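Local coordinates for mannosylglycerate hydrolase MGH1-like glycoside hydrolase domain-containing protein (Thermus thermophilus HB8, PDB 4WVA) that hydrolyses mannosylglycerate, an osmotic-stress solute of thermophiles, to mannose and glycerate, and accepts glucosylglycerate as well, at residues A[49-60]-A[123-134]. Sequence-based numbering, arbitrary orientation.
Sequences ERAWQELLCLFD and RARERARYLFPK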
ATOM      1  N   GLU A  49     -26.759   5.791 -24.186  1.00 14.87           N
ATOM      2  CA  GLU A  49     -27.985   5.650 -23.407  1.00 15.45           C
ATOM      3  C   GLU A  49     -28.296   4.180 -23.148  1.00 13.84           C
ATOM      4  O   GLU A  49     -28.714   3.823 -22.052  1.00 13.89           O
ATOM      5  CB  GLU A  49     -29.201   6.309 -24.075  1.00 17.66           C
ATOM      6  CG  GLU A  49     -30.472   6.234 -23.202  1.00 19.83           C
ATOM      7  CD  GLU A  49     -30.333   6.954 -21.853  1.00 22.50           C
ATOM      8  OE1 GLU A  49     -30.223   6.301 -20.771  1.00 27.49           O
ATOM      9  OE2 GLU A  49     -30.334   8.200 -21.871  1.00 25.75           O
ATOM     10  N   ARG A  50     -28.100   3.349 -24.166  1.00 13.12           N
ATOM     11  CA  ARG A  50     -28.364   1.924 -24.068  1.00 12.96           C
ATOM     12  C   ARG A  50     -27.467   1.248 -23.032  1.00 12.35           C
ATOM     13  O   ARG A  50     -27.921   0.352 -22.325  1.00 11.66           O
ATOM     14  CB  ARG A  50     -28.202   1.267 -25.442  1.00 13.16           C
ATOM     15  CG  ARG A  50     -28.489  -0.222 -25.465  1.00 13.26           C
ATOM     16  CD  ARG A  50     -29.915  -0.538 -25.089  1.00 13.83           C
ATOM     17  NE  ARG A  50     -30.172  -1.976 -25.113  1.00 14.29           N
ATOM     18  CZ  ARG A  50     -29.840  -2.828 -24.140  1.00 14.37           C
ATOM     19  NH1 ARG A  50     -29.213  -2.397 -23.035  1.00 14.64           N
ATOM     20  NH2 ARG A  50     -30.156  -4.114 -24.257  1.00 14.02           N
ATOM     21  N   ALA A  51     -26.212   1.698 -22.927  1.00 11.82           N
ATOM     22  CA  ALA A  51     -25.277   1.190 -21.922  1.00 11.75           C
ATOM     23  C   ALA A  51     -25.783   1.505 -20.515  1.00 11.64           C
ATOM     24  O   ALA A  51     -25.806   0.649 -19.654  1.00 11.35           O
ATOM     25  CB  ALA A  51     -23.894   1.759 -22.153  1.00 11.92           C
ATOM     26  N   TRP A  52     -26.220   2.737 -20.294  1.00 11.45           N
ATOM     27  CA  TRP A  52     -26.780   3.099 -18.996  1.00 11.45           C
ATOM     28  C   TRP A  52     -28.037   2.286 -18.701  1.00 12.29           C
ATOM     29  O   TRP A  52     -28.251   1.813 -17.589  1.00 11.70           O
ATOM     30  CB  TRP A  52     -27.150   4.566 -18.951  1.00 11.48           C
ATOM     31  CG  TRP A  52     -26.031   5.522 -18.807  1.00 11.20           C
ATOM     32  CD1 TRP A  52     -25.597   6.410 -19.723  1.00 11.36           C
ATOM     33  CD2 TRP A  52     -25.217   5.712 -17.642  1.00 11.45           C
ATOM     34  NE1 TRP A  52     -24.557   7.148 -19.221  1.00 11.54           N
ATOM     35  CE2 TRP A  52     -24.311   6.743 -17.933  1.00 11.64           C
ATOM     36  CE3 TRP A  52     -25.180   5.120 -16.376  1.00 11.78           C
ATOM     37  CZ2 TRP A  52     -23.365   7.187 -17.007  1.00 11.82           C
ATOM     38  CZ3 TRP A  52     -24.230   5.561 -15.460  1.00 11.83           C
ATOM     39  CH2 TRP A  52     -23.359   6.584 -15.768  1.00 11.71           C
ATOM     40  N   GLN A  53     -28.882   2.129 -19.717  1.00 12.62           N
ATOM     41  CA  GLN A  53     -30.170   1.478 -19.505  1.00 13.71           C
ATOM     42  C   GLN A  53     -30.011   0.059 -18.977  1.00 12.18           C
ATOM     43  O   GLN A  53     -30.789  -0.383 -18.126  1.00 12.20           O
ATOM     44  CB  GLN A  53     -31.007   1.502 -20.789  1.00 15.93           C
ATOM     45  CG  GLN A  53     -31.598   2.869 -21.111  1.00 18.96           C
ATOM     46  CD  GLN A  53     -32.579   3.354 -20.051  1.00 22.71           C
ATOM     47  OE1 GLN A  53     -33.283   2.545 -19.410  1.00 27.51           O
ATOM     48  NE2 GLN A  53     -32.626   4.672 -19.844  1.00 25.47           N
ATOM     49  N   GLU A  54     -29.002  -0.652 -19.485  1.00 11.43           N
ATOM     50  CA  GLU A  54     -28.679  -1.990 -19.003  1.00 10.72           C
ATOM     51  C   GLU A  54     -28.595  -2.015 -17.482  1.00 10.62           C
ATOM     52  O   GLU A  54     -29.119  -2.932 -16.846  1.00 10.78           O
ATOM     53  CB  GLU A  54     -27.362  -2.509 -19.609  1.00 10.89           C
ATOM     54  CG  GLU A  54     -27.112  -3.990 -19.339  1.00 11.02           C
ATOM     55  CD  GLU A  54     -27.868  -4.927 -20.263  1.00 11.09           C
ATOM     56  OE1 GLU A  54     -28.223  -4.498 -21.384  1.00 11.35           O
ATOM     57  OE2 GLU A  54     -28.064  -6.111 -19.886  1.00 11.37           O
ATOM     58  N   LEU A  55     -27.902  -1.031 -16.898  1.00 10.70           N
ATOM     59  CA  LEU A  55     -27.654  -1.048 -15.461  1.00 11.23           C
ATOM     60  C   LEU A  55     -28.829  -0.442 -14.694  1.00 11.87           C
ATOM     61  O   LEU A  55     -29.127  -0.848 -13.574  1.00 11.92           O
ATOM     62  CB  LEU A  55     -26.359  -0.321 -15.148  1.00 11.65           C
ATOM     63  CG  LEU A  55     -25.156  -0.876 -15.923  1.00 12.41           C
ATOM     64  CD1 LEU A  55     -23.913  -0.135 -15.483  1.00 13.61           C
ATOM     65  CD2 LEU A  55     -25.047  -2.386 -15.747  1.00 12.98           C
ATOM     66  N   LEU A  56     -29.507   0.544 -15.270  1.00 12.91           N
ATOM     67  CA  LEU A  56     -30.722   1.051 -14.622  1.00 13.65           C
ATOM     68  C   LEU A  56     -31.696  -0.093 -14.434  1.00 13.16           C
ATOM     69  O   LEU A  56     -32.343  -0.225 -13.384  1.00 12.98           O
ATOM     70  CB  LEU A  56     -31.394   2.128 -15.470  1.00 15.08           C
ATOM     71  CG  LEU A  56     -30.646   3.447 -15.598  1.00 17.46           C
ATOM     72  CD1 LEU A  56     -31.341   4.372 -16.591  1.00 18.34           C
ATOM     73  CD2 LEU A  56     -30.577   4.095 -14.248  1.00 17.56           C
ATOM     74  N   CYS A  57     -31.835  -0.904 -15.477  1.00 12.99           N
ATOM     75  CA  CYS A  57     -32.788  -2.012 -15.448  1.00 12.81           C
ATOM     76  C   CYS A  57     -32.418  -3.020 -14.353  1.00 12.12           C
ATOM     77  O   CYS A  57     -33.263  -3.458 -13.585  1.00 11.60           O
ATOM     78  CB  CYS A  57     -32.828  -2.672 -16.816  1.00 13.04           C
ATOM     79  SG  CYS A  57     -34.000  -4.028 -16.967  1.00 13.36           S
ATOM     80  N   LEU A  58     -31.136  -3.396 -14.297  1.00 11.56           N
ATOM     81  CA  LEU A  58     -30.646  -4.303 -13.272  1.00 11.75           C
ATOM     82  C   LEU A  58     -31.034  -3.839 -11.850  1.00 11.64           C
ATOM     83  O   LEU A  58     -31.551  -4.626 -11.049  1.00 12.28           O
ATOM     84  CB  LEU A  58     -29.128  -4.448 -13.407  1.00 11.84           C
ATOM     85  CG  LEU A  58     -28.427  -5.324 -12.373  1.00 11.85           C
ATOM     86  CD1 LEU A  58     -28.918  -6.753 -12.394  1.00 11.93           C
ATOM     87  CD2 LEU A  58     -26.919  -5.241 -12.605  1.00 12.03           C
ATOM     88  N   PHE A  59     -30.793  -2.564 -11.539  1.00 11.96           N
ATOM     89  CA  PHE A  59     -31.111  -2.053 -10.203  1.00 12.31           C
ATOM     90  C   PHE A  59     -32.598  -1.855  -9.994  1.00 13.10           C
ATOM     91  O   PHE A  59     -33.160  -2.242  -8.949  1.00 13.39           O
ATOM     92  CB  PHE A  59     -30.353  -0.761  -9.913  1.00 12.77           C
ATOM     93  CG  PHE A  59     -28.942  -0.995  -9.477  1.00 12.78           C
ATOM     94  CD1 PHE A  59     -28.650  -1.235  -8.148  1.00 12.69           C
ATOM     95  CD2 PHE A  59     -27.915  -1.025 -10.400  1.00 12.60           C
ATOM     96  CE1 PHE A  59     -27.354  -1.470  -7.737  1.00 12.78           C
ATOM     97  CE2 PHE A  59     -26.620  -1.250  -9.995  1.00 12.88           C
ATOM     98  CZ  PHE A  59     -26.340  -1.491  -8.667  1.00 12.54           C
ATOM     99  N   ASP A  60     -33.253  -1.257 -10.984  1.00 13.29           N
ATOM    100  CA  ASP A  60     -34.684  -0.915 -10.835  1.00 14.53           C
ATOM    101  C   ASP A  60     -35.569  -2.146 -10.634  1.00 15.51           C
ATOM    102  O   ASP A  60     -36.500  -2.121  -9.809  1.00 16.28           O
ATOM    103  CB  ASP A  60     -35.171  -0.123 -12.051  1.00 14.99           C
ATOM    104  CG  ASP A  60     -34.754   1.322 -12.018  1.00 15.88           C
ATOM    105  OD1 ASP A  60     -34.381   1.817 -10.951  1.00 16.56           O
ATOM    106  OD2 ASP A  60     -34.822   1.973 -13.077  1.00 18.31           O
ATOM    107  N   ARG A 123     -26.424  13.899 -19.057  1.00 16.73           N
ATOM    108  CA  ARG A 123     -26.950  12.545 -18.886  1.00 16.15           C
ATOM    109  C   ARG A 123     -26.084  11.781 -17.899  1.00 15.11           C
ATOM    110  O   ARG A 123     -26.595  11.098 -17.016  1.00 14.81           O
ATOM    111  CB  ARG A 123     -26.983  11.771 -20.198  1.00 16.88           C
ATOM    112  CG  ARG A 123     -27.309  10.293 -19.998  1.00 17.21           C
ATOM    113  CD  ARG A 123     -27.507   9.569 -21.302  1.00 17.93           C
ATOM    114  NE  ARG A 123     -26.319   9.638 -22.134  1.00 17.90           N
ATOM    115  CZ  ARG A 123     -26.309   9.677 -23.459  1.00 19.69           C
ATOM    116  NH1 ARG A 123     -27.453   9.672 -24.162  1.00 21.06           N
ATOM    117  NH2 ARG A 123     -25.154   9.757 -24.095  1.00 18.43           N
ATOM    118  N   ALA A 124     -24.772  11.892 -18.054  1.00 14.32           N
ATOM    119  CA  ALA A 124     -23.855  11.212 -17.132  1.00 13.93           C
ATOM    120  C   ALA A 124     -24.151  11.569 -15.679  1.00 13.83           C
ATOM    121  O   ALA A 124     -24.204  10.692 -14.807  1.00 13.11           O
ATOM    122  CB  ALA A 124     -22.414  11.535 -17.473  1.00 14.23           C
ATOM    123  N   ARG A 125     -24.325  12.860 -15.402  1.00 14.47           N
ATOM    124  CA  ARG A 125     -24.587  13.301 -14.040  1.00 15.95           C
ATOM    125  C   ARG A 125     -25.931  12.771 -13.559  1.00 15.55           C
ATOM    126  O   ARG A 125     -26.048  12.313 -12.425  1.00 14.86           O
ATOM    127  CB  ARG A 125     -24.516  14.830 -13.921  1.00 17.45           C
ATOM    128  CG  ARG A 125     -23.086  15.363 -13.968  1.00 19.77           C
ATOM    129  CD  ARG A 125     -23.013  16.853 -13.647  1.00 21.70           C
ATOM    130  NE  ARG A 125     -23.507  17.658 -14.761  1.00 24.93           N
ATOM    131  CZ  ARG A 125     -22.758  18.189 -15.728  1.00 27.11           C
ATOM    132  NH1 ARG A 125     -21.430  18.049 -15.750  1.00 27.53           N
ATOM    133  NH2 ARG A 125     -23.352  18.890 -16.685  1.00 28.63           N
ATOM    134  N   GLU A 126     -26.948  12.826 -14.420  1.00 15.35           N
ATOM    135  CA  GLU A 126     -28.270  12.331 -14.031  1.00 16.60           C
ATOM    136  C   GLU A 126     -28.238  10.840 -13.712  1.00 14.75           C
ATOM    137  O   GLU A 126     -28.778  10.407 -12.688  1.00 14.28           O
ATOM    138  CB  GLU A 126     -29.348  12.635 -15.088  1.00 19.37           C
ATOM    139  CG  GLU A 126     -30.752  12.321 -14.583  1.00 24.02           C
ATOM    140  CD  GLU A 126     -31.865  12.542 -15.599  1.00 29.10           C
ATOM    141  OE1 GLU A 126     -31.600  12.597 -16.820  1.00 32.01           O
ATOM    142  OE2 GLU A 126     -33.034  12.640 -15.157  1.00 35.26           O
ATOM    143  N   ARG A 127     -27.576  10.055 -14.559  1.00 13.72           N
ATOM    144  CA  ARG A 127     -27.560   8.601 -14.364  1.00 13.53           C
ATOM    145  C   ARG A 127     -26.714   8.211 -13.143  1.00 13.19           C
ATOM    146  O   ARG A 127     -27.106   7.344 -12.370  1.00 12.73           O
ATOM    147  CB  ARG A 127     -27.039   7.889 -15.601  1.00 14.01           C
ATOM    148  CG  ARG A 127     -27.861   8.121 -16.857  1.00 14.90           C
ATOM    149  CD  ARG A 127     -29.172   7.361 -16.880  1.00 16.50           C
ATOM    150  NE  ARG A 127     -29.889   7.725 -18.097  1.00 18.08           N
ATOM    151  CZ  ARG A 127     -30.561   8.864 -18.253  1.00 20.07           C
ATOM    152  NH1 ARG A 127     -30.692   9.719 -17.245  1.00 21.81           N
ATOM    153  NH2 ARG A 127     -31.119   9.153 -19.414  1.00 21.99           N
ATOM    154  N   ALA A 128     -25.557   8.841 -12.989  1.00 13.07           N
ATOM    155  CA  ALA A 128     -24.677   8.518 -11.856  1.00 13.33           C
ATOM    156  C   ALA A 128     -25.290   8.922 -10.527  1.00 13.73           C
ATOM    157  O   ALA A 128     -25.191   8.184  -9.558  1.00 14.25           O
ATOM    158  CB  ALA A 128     -23.313   9.160 -12.020  1.00 13.29           C
ATOM    159  N   ARG A 129     -25.938  10.077 -10.462  1.00 14.91           N
ATOM    160  CA  ARG A 129     -26.601  10.472  -9.228  1.00 15.89           C
ATOM    161  C   ARG A 129     -27.710   9.505  -8.857  1.00 15.63           C
ATOM    162  O   ARG A 129     -27.950   9.262  -7.674  1.00 15.66           O
ATOM    163  CB  ARG A 129     -27.136  11.898  -9.305  1.00 18.16           C
ATOM    164  CG  ARG A 129     -26.010  12.898  -9.166  1.00 21.29           C
ATOM    165  CD  ARG A 129     -26.448  14.336  -8.967  1.00 23.79           C
ATOM    166  NE  ARG A 129     -25.281  15.192  -9.190  1.00 27.28           N
ATOM    167  CZ  ARG A 129     -24.277  15.390  -8.325  1.00 29.28           C
ATOM    168  NH1 ARG A 129     -24.266  14.839  -7.097  1.00 28.67           N
ATOM    169  NH2 ARG A 129     -23.273  16.175  -8.693  1.00 30.20           N
ATOM    170  N   TYR A 130     -28.378   8.955  -9.864  1.00 14.61           N
ATOM    171  CA  TYR A 130     -29.457   8.009  -9.651  1.00 14.83           C
ATOM    172  C   TYR A 130     -28.921   6.673  -9.136  1.00 14.25           C
ATOM    173  O   TYR A 130     -29.446   6.117  -8.176  1.00 14.17           O
ATOM    174  CB  TYR A 130     -30.257   7.832 -10.950  1.00 15.41           C
ATOM    175  CG  TYR A 130     -31.438   6.896 -10.831  1.00 15.72           C
ATOM    176  CD1 TYR A 130     -32.610   7.304 -10.215  1.00 16.52           C
ATOM    177  CD2 TYR A 130     -31.381   5.611 -11.330  1.00 16.19           C
ATOM    178  CE1 TYR A 130     -33.697   6.456 -10.122  1.00 16.62           C
ATOM    179  CE2 TYR A 130     -32.458   4.748 -11.232  1.00 16.25           C
ATOM    180  CZ  TYR A 130     -33.615   5.181 -10.607  1.00 16.62           C
ATOM    181  OH  TYR A 130     -34.698   4.345 -10.522  1.00 16.74           O
ATOM    182  N   LEU A 131     -27.855   6.181  -9.759  1.00 13.19           N
ATOM    183  CA  LEU A 131     -27.303   4.882  -9.408  1.00 12.90           C
ATOM    184  C   LEU A 131     -26.435   4.882  -8.140  1.00 12.39           C
ATOM    185  O   LEU A 131     -26.326   3.849  -7.477  1.00 12.79           O
ATOM    186  CB  LEU A 131     -26.495   4.319 -10.588  1.00 12.94           C
ATOM    187  CG  LEU A 131     -27.355   3.840 -11.763  1.00 13.60           C
ATOM    188  CD1 LEU A 131     -26.461   3.457 -12.928  1.00 14.52           C
ATOM    189  CD2 LEU A 131     -28.248   2.682 -11.350  1.00 14.34           C
ATOM    190  N   PHE A 132     -25.799   6.008  -7.805  1.00 11.65           N
ATOM    191  CA  PHE A 132     -24.834   6.002  -6.720  1.00 11.74           C
ATOM    192  C   PHE A 132     -25.395   5.446  -5.386  1.00 11.98           C
ATOM    193  O   PHE A 132     -24.777   4.569  -4.774  1.00 11.30           O
ATOM    194  CB  PHE A 132     -24.220   7.387  -6.494  1.00 12.06           C
ATOM    195  CG  PHE A 132     -23.278   7.416  -5.334  1.00 11.72           C
ATOM    196  CD1 PHE A 132     -21.989   6.939  -5.463  1.00 11.98           C
ATOM    197  CD2 PHE A 132     -23.707   7.858  -4.095  1.00 12.07           C
ATOM    198  CE1 PHE A 132     -21.130   6.928  -4.377  1.00 11.89           C
ATOM    199  CE2 PHE A 132     -22.864   7.847  -2.999  1.00 12.24           C
ATOM    200  CZ  PHE A 132     -21.571   7.373  -3.142  1.00 12.18           C
ATOM    201  N   PRO A 133     -26.553   5.958  -4.923  1.00 12.26           N
ATOM    202  CA  PRO A 133     -27.063   5.435  -3.639  1.00 12.63           C
ATOM    203  C   PRO A 133     -27.499   3.966  -3.715  1.00 12.36           C
ATOM    204  O   PRO A 133     -27.443   3.241  -2.723  1.00 12.47           O
ATOM    205  CB  PRO A 133     -28.251   6.346  -3.312  1.00 13.11           C
ATOM    206  CG  PRO A 133     -28.599   7.031  -4.567  1.00 13.69           C
ATOM    207  CD  PRO A 133     -27.411   7.011  -5.485  1.00 12.84           C
ATOM    208  N   LYS A 134     -27.869   3.515  -4.905  1.00 12.51           N
ATOM    209  CA  LYS A 134     -28.200   2.114  -5.130  1.00 12.30           C
ATOM    210  C   LYS A 134     -26.964   1.203  -5.066  1.00 11.82           C
ATOM    211  O   LYS A 134     -26.992   0.152  -4.436  1.00 11.04           O
ATOM    212  CB  LYS A 134     -28.925   1.968  -6.472  1.00 13.73           C
ATOM    213  CG  LYS A 134     -30.212   2.777  -6.530  1.00 14.63           C
ATOM    214  CD  LYS A 134     -31.001   2.498  -7.791  1.00 16.54           C
ATOM    215  CE  LYS A 134     -32.250   3.359  -7.873  1.00 17.63           C
ATOM    216  NZ  LYS A 134     -33.191   3.048  -6.765  1.00 19.49           N
TER
HETATM  217  O   HOH W   1     -30.299   9.971 -23.876  1.00 39.11           O
HETATM  218  O   HOH W   2     -35.739   1.833  -8.491  1.00 35.15           O
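Arg127 does two jobs at once: its aliphatic stem lies over the indole of Trp52, with CB 3.4 Å from the centroid of the six-membered ring in a CH-pi contact, while its guanidinium grips Glu49 side-on. This is knobs-into-holes packing in an (alpha/alpha)6-barrel between two helices running in the same general direction, the axes of segments 49-60 and 123-134 inclined by 33°, and it illustrates how a long charged side chain can pack by its stem and pair by its head. A bend at chi2 (-75°) turns the guanidinium off the indole toward the carboxylate. There Arg127 NE donates to the syn lone pair of Glu49 OE1 at 3.0 Å, and Arg127 NH2 to Glu49 OE2 at 2.7 Å. Gln53 NE2 also hydrogen-bonds Glu49 OE1, from above the carboxylate plane; a salt bridge joins Arg127 NH1 to Glu126 OE1. Were Arg127 an alanine, CB could still cover the six-membered ring, but Glu49 would probably lose its paired charge and the indole the CG over its five-membered side. That indole is the knob among Arg123, Ala124, Arg127 and Ala128, its NE1 bonded to Asp118. In return, Leu131 enters the hole formed by Trp52, Leu55, Leu56 and Phe59. Farther along, Leu56 CD2 packs on Tyr130 CD2 at 3.4 Å, and Tyr130 OH donates to Asp60 OD1 over 2.6 Å, arriving on the syn side, 23° out of the carboxylate plane.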